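Local coordinates for protein heroin esterase (Rhodococcus sp., PDB 1LZL) that probably hydrolyses the acetyl ester bonds of heroin, as a bacterial esterase of the alpha/beta hydrolase fold, at residues 187-192 and 252-257; 245-250 and 274-279. All blocks are in the same frame, centred on the assembly; numbering follows the deposited sequence.

Strand 252-257, used in contact 1, and helix 263-275, whose end is used in contact 2, follow each other in the chain, and the segments of the two contacts alternate along it. Contact 1 joins the loop leaving strand 183-187 to strand 252-257; contact 2 packs the loop leading into that strand against the C-terminal end of helix 263-275. Their centres lie about 15 Å apart. They meet where the backbone N of T252 approaches the O of S279 at 2.8 Å, a probable hydrogen bond, so strand 252-257 is coupled to the residue just before strand 280-285. Contact 1 is deep, its centre about 8 Å from that of the chain, and reaches the probable catalytic triad through I188; contact 2 is peripheral, about 19 Å from the chain centre.

Contact 1 (187-192 and 252-257); sequences EIPELD and TYLSTM
Neighbouring parallel strands of the alpha/beta hydrolase sheet meet here: E187, closing strand 183-187, pairs with S255 of strand 252-257, and the chain then turns away at I188. The backbone N of I188 gives a bent hydrogen bond to the O of S255 (2.8 Å, 134° at the hydrogen), the donor tilted 33° from the carbonyl plane. On one face of the sheet the small hydroxyl of S255 suits its place beside E187, its OG 3.5 Å from E187 CA. A water bridges S255 OG (2.8 Å) to E187 OE2 (3.2 Å), reached by the extended glutamate chain. I188 lays its CG2 branch across M257, touching CG tightly at 3.5 Å; with CG2 anti to the carbonyl carbon, this branch faces the methionine, whose chain bends at chi2 (-69°) and brings CE near the same methyl. P189 stiffens the departing loop and sets its CG against L254 CG at 4.0 Å, the leucine branches spreading over the ring's CG and CD. With an alanine at L254 both methyl branches are gone, and a gap would probably open beneath P189. The side chain of I188 also touches residues of the putative nucleophile elbow and of the probable Ser-His-Asp triad, and the backbones of E187 and E190 bond to S160, an arrangement typical of the C-terminal ends of central strands, where alpha/beta hydrolases assemble their active site.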
loop_
_atom_site.group_PDB
_atom_site.type_symbol
_atom_site.label_atom_id
_atom_site.label_comp_id
_atom_site.label_asym_id
_atom_site.label_seq_id
_atom_site.Cartn_x
_atom_site.Cartn_y
_atom_site.Cartn_z
ATOM N N GLU A 187 -0.616 -1.283 5.019
ATOM C CA GLU A 187 -0.265 -2.688 5.227
ATOM C C GLU A 187 1.190 -2.906 4.875
ATOM O O GLU A 187 1.562 -2.586 3.727
ATOM C CB GLU A 187 -1.212 -3.524 4.341
ATOM C CG GLU A 187 -1.057 -5.012 4.357
ATOM C CD GLU A 187 -2.212 -5.737 3.643
ATOM O OE1 GLU A 187 -2.888 -5.148 2.775
ATOM O OE2 GLU A 187 -2.393 -6.940 4.011
ATOM N N ILE A 188 1.960 -3.457 5.797
ATOM C CA ILE A 188 3.407 -3.693 5.621
ATOM C C ILE A 188 4.067 -2.526 4.866
ATOM O O ILE A 188 4.760 -2.680 3.881
ATOM C CB ILE A 188 3.695 -5.060 5.001
ATOM C CG1 ILE A 188 3.095 -5.341 3.598
ATOM C CG2 ILE A 188 3.268 -6.140 5.977
ATOM C CD1 ILE A 188 3.409 -6.714 3.001
ATOM N N PRO A 189 3.848 -1.274 5.332
ATOM C CA PRO A 189 4.283 -0.144 4.506
ATOM C C PRO A 189 5.786 0.039 4.387
ATOM O O PRO A 189 6.516 -0.249 5.353
ATOM C CB PRO A 189 3.688 1.076 5.276
ATOM C CG PRO A 189 3.608 0.605 6.706
ATOM C CD PRO A 189 3.179 -0.852 6.590
ATOM N N GLU A 190 6.268 0.572 3.264
ATOM C CA GLU A 190 7.650 0.931 2.963
ATOM C C GLU A 190 7.758 2.441 3.126
ATOM O O GLU A 190 7.279 3.207 2.272
ATOM C CB GLU A 190 7.986 0.474 1.550
ATOM C CG GLU A 190 9.417 0.773 1.119
ATOM C CD GLU A 190 9.729 0.257 -0.269
ATOM O OE1 GLU A 190 8.851 -0.269 -0.965
ATOM O OE2 GLU A 190 10.923 0.412 -0.639
ATOM N N LEU A 191 8.375 2.874 4.250
ATOM C CA LEU A 191 8.233 4.264 4.724
ATOM C C LEU A 191 9.540 5.046 4.852
ATOM O O LEU A 191 9.536 6.262 4.869
ATOM C CB LEU A 191 7.556 4.276 6.100
ATOM C CG LEU A 191 6.118 3.745 6.167
ATOM C CD1 LEU A 191 5.734 3.461 7.616
ATOM C CD2 LEU A 191 5.155 4.711 5.502
ATOM N N ASP A 192 10.666 4.317 4.995
ATOM C CA ASP A 192 11.913 4.998 5.395
ATOM C C ASP A 192 13.075 4.579 4.519
ATOM O O ASP A 192 13.409 3.392 4.510
ATOM C CB ASP A 192 12.175 4.602 6.868
ATOM C CG ASP A 192 13.241 5.454 7.535
ATOM O OD1 ASP A 192 14.000 6.095 6.759
ATOM O OD2 ASP A 192 13.349 5.486 8.774
ATOM N N THR A 252 -5.726 5.597 11.836
ATOM C CA THR A 252 -4.889 4.757 10.985
ATOM C C THR A 252 -4.869 3.316 11.450
ATOM O O THR A 252 -4.891 3.067 12.654
ATOM C CB THR A 252 -3.458 5.318 11.071
ATOM O OG1 THR A 252 -3.476 6.637 10.493
ATOM C CG2 THR A 252 -2.411 4.490 10.295
ATOM N N TYR A 253 -4.781 2.387 10.519
ATOM C CA TYR A 253 -4.524 0.988 10.777
ATOM C C TYR A 253 -3.136 0.729 10.182
ATOM O O TYR A 253 -2.927 1.112 9.012
ATOM C CB TYR A 253 -5.562 0.072 10.122
ATOM C CG TYR A 253 -5.241 -1.408 10.307
ATOM C CD1 TYR A 253 -4.457 -2.117 9.401
ATOM C CD2 TYR A 253 -5.708 -2.083 11.438
ATOM C CE1 TYR A 253 -4.155 -3.449 9.582
ATOM C CE2 TYR A 253 -5.441 -3.449 11.652
ATOM C CZ TYR A 253 -4.657 -4.099 10.708
ATOM O OH TYR A 253 -4.335 -5.436 10.831
ATOM N N LEU A 254 -2.234 0.074 10.896
ATOM C CA LEU A 254 -0.905 -0.256 10.332
ATOM C C LEU A 254 -0.551 -1.672 10.730
ATOM O O LEU A 254 -0.574 -1.989 11.939
ATOM C CB LEU A 254 0.148 0.743 10.837
ATOM C CG LEU A 254 1.449 0.790 10.037
ATOM C CD1 LEU A 254 2.142 2.126 10.177
ATOM C CD2 LEU A 254 2.419 -0.324 10.475
ATOM N N SER A 255 -0.269 -2.553 9.786
ATOM C CA SER A 255 0.169 -3.908 10.091
ATOM C C SER A 255 1.604 -4.120 9.635
ATOM O O SER A 255 2.088 -3.580 8.632
ATOM C CB SER A 255 -0.755 -4.960 9.447
ATOM O OG SER A 255 -0.725 -4.773 8.016
ATOM N N THR A 256 2.332 -4.948 10.390
ATOM C CA THR A 256 3.695 -5.370 10.065
ATOM C C THR A 256 3.788 -6.877 10.256
ATOM O O THR A 256 2.960 -7.561 10.884
ATOM C CB THR A 256 4.719 -4.640 10.966
ATOM O OG1 THR A 256 4.427 -4.941 12.345
ATOM C CG2 THR A 256 4.657 -3.128 10.781
ATOM N N MET A 257 4.843 -7.460 9.669
ATOM C CA MET A 257 5.116 -8.887 9.706
ATOM C C MET A 257 6.443 -9.133 10.409
ATOM O O MET A 257 7.338 -8.312 10.345
ATOM C CB MET A 257 5.131 -9.468 8.298
ATOM C CG MET A 257 3.867 -9.173 7.512
ATOM S SD MET A 257 2.405 -10.018 8.124
ATOM C CE MET A 257 1.169 -8.747 8.095
HETATM O O HOH W 1 -2.035 -7.131 7.174
#

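Contact 2 (245-250 and 274-279); sequences DLTGLP and LQAGVS
A276 and V278, at the end of a helix, are the two residues most covered by the facing loop. Among apolar contacts, the single methyl of A276 points at the loop and lies 3.8 Å from L246 CB, a closeness suited to so small a residue; L249 CB and V278 CG2 meet more loosely, at 4.2 Å.

Other methyls pack against carbonyl oxygens. T247 CG2 lies 3.6 Å from A276 O. V278 works with both branches: CG2 meets L246 O at 3.5 Å, while CG1, anti to the backbone N (chi1 -178°), comes within 3.2 Å of P250 O, which is hydrogen-bonded to T252 OG1. The L246 oxygen is buried without a hydrogen-bond partner.

Polar contacts shape each backbone. D245 OD1 accepts two bonds, from T247 OG1 (2.7 Å) on its syn lone pair and from T247 N (2.9 Å) above the carboxylate plane, the latter an Asx turn. A type II turn from L246 to L249 follows, its positive phi falling on G248; G277, also at positive phi, ends the helix in a Schellman motif. Between the segments a water takes a bond from G248 N and gives one to A276 O.

Beyond, L249 rests on V170 and L171 of helix 161-176, whose R174 binds the carbonyls of D245 and T247. L246 touches Y269 and L273 of helix 263-275, so the loop sits between two helices just before strand 252-257.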
loop_
_atom_site.group_PDB
_atom_site.type_symbol
_atom_site.label_atom_id
_atom_site.label_comp_id
_atom_site.label_asym_id
_atom_site.label_seq_id
_atom_site.Cartn_x
_atom_site.Cartn_y
_atom_site.Cartn_z
ATOM N N ASP A 245 6.162 16.218 11.927
ATOM C CA ASP A 245 4.868 16.581 12.488
ATOM C C ASP A 245 3.817 15.613 11.937
ATOM O O ASP A 245 3.429 15.698 10.766
ATOM C CB ASP A 245 4.497 18.016 12.164
ATOM C CG ASP A 245 3.031 18.311 12.452
ATOM O OD1 ASP A 245 2.491 17.744 13.431
ATOM O OD2 ASP A 245 2.420 19.095 11.692
ATOM N N LEU A 246 3.401 14.680 12.800
ATOM C CA LEU A 246 2.357 13.731 12.439
ATOM C C LEU A 246 0.997 14.089 13.018
ATOM O O LEU A 246 0.051 13.312 12.944
ATOM C CB LEU A 246 2.752 12.297 12.865
ATOM C CG LEU A 246 4.069 11.814 12.248
ATOM C CD1 LEU A 246 4.409 10.395 12.703
ATOM C CD2 LEU A 246 3.987 11.884 10.723
ATOM N N THR A 247 0.887 15.313 13.619
ATOM C CA THR A 247 -0.431 15.619 14.164
ATOM C C THR A 247 -1.468 15.863 13.063
ATOM O O THR A 247 -1.123 16.258 11.943
ATOM C CB THR A 247 -0.417 16.861 15.092
ATOM O OG1 THR A 247 -0.121 17.982 14.253
ATOM C CG2 THR A 247 0.659 16.734 16.184
ATOM N N GLY A 248 -2.724 15.620 13.452
ATOM C CA GLY A 248 -3.823 15.916 12.535
ATOM C C GLY A 248 -3.921 14.961 11.360
ATOM O O GLY A 248 -4.698 15.232 10.451
ATOM N N LEU A 249 -3.196 13.846 11.348
ATOM C CA LEU A 249 -3.393 12.795 10.361
ATOM C C LEU A 249 -4.605 11.957 10.718
ATOM O O LEU A 249 -5.122 11.954 11.847
ATOM C CB LEU A 249 -2.115 11.940 10.226
ATOM C CG LEU A 249 -0.947 12.751 9.638
ATOM C CD1 LEU A 249 0.352 11.970 9.767
ATOM C CD2 LEU A 249 -1.180 13.115 8.167
ATOM N N PRO A 250 -5.193 11.213 9.768
ATOM C CA PRO A 250 -6.416 10.468 10.021
ATOM C C PRO A 250 -6.219 9.246 10.928
ATOM O O PRO A 250 -5.102 8.746 10.984
ATOM C CB PRO A 250 -6.817 9.960 8.611
ATOM C CG PRO A 250 -5.915 10.583 7.646
ATOM C CD PRO A 250 -4.678 10.998 8.384
ATOM N N LEU A 274 0.613 7.654 17.161
ATOM C CA LEU A 274 -0.024 7.600 18.463
ATOM C C LEU A 274 0.488 8.738 19.354
ATOM O O LEU A 274 -0.329 9.419 19.977
ATOM C CB LEU A 274 0.296 6.259 19.167
ATOM C CG LEU A 274 -0.556 5.107 18.585
ATOM C CD1 LEU A 274 0.053 3.765 18.939
ATOM C CD2 LEU A 274 -2.017 5.151 19.066
ATOM N N GLN A 275 1.790 8.938 19.391
ATOM C CA GLN A 275 2.337 9.972 20.259
ATOM C C GLN A 275 1.928 11.378 19.774
ATOM O O GLN A 275 1.945 12.342 20.547
ATOM C CB GLN A 275 3.861 9.820 20.300
ATOM C CG GLN A 275 4.267 8.575 21.073
ATOM C CD GLN A 275 5.728 8.266 21.052
ATOM O OE1 GLN A 275 6.467 8.605 20.105
ATOM N NE2 GLN A 275 6.225 7.555 22.066
ATOM N N ALA A 276 1.542 11.504 18.513
ATOM C CA ALA A 276 1.052 12.769 17.927
ATOM C C ALA A 276 -0.445 12.882 18.147
ATOM O O ALA A 276 -0.972 13.891 17.633
ATOM C CB ALA A 276 1.441 12.849 16.437
ATOM N N GLY A 277 -1.105 11.992 18.866
ATOM C CA GLY A 277 -2.525 12.094 19.177
ATOM C C GLY A 277 -3.451 11.492 18.150
ATOM O O GLY A 277 -4.675 11.622 18.280
ATOM N N VAL A 278 -2.898 10.767 17.161
ATOM C CA VAL A 278 -3.680 10.095 16.150
ATOM C C VAL A 278 -4.207 8.766 16.703
ATOM O O VAL A 278 -3.468 8.056 17.427
ATOM C CB VAL A 278 -2.854 9.834 14.885
ATOM C CG1 VAL A 278 -3.735 9.164 13.816
ATOM C CG2 VAL A 278 -2.295 11.140 14.347
ATOM N N SER A 279 -5.435 8.397 16.413
ATOM C CA SER A 279 -5.990 7.100 16.772
ATOM C C SER A 279 -5.353 6.038 15.849
ATOM O O SER A 279 -5.498 6.159 14.615
ATOM C CB SER A 279 -7.497 7.068 16.674
ATOM O OG SER A 279 -8.024 5.801 17.052
HETATM O O HOH W 2 -3.422 14.360 16.239
#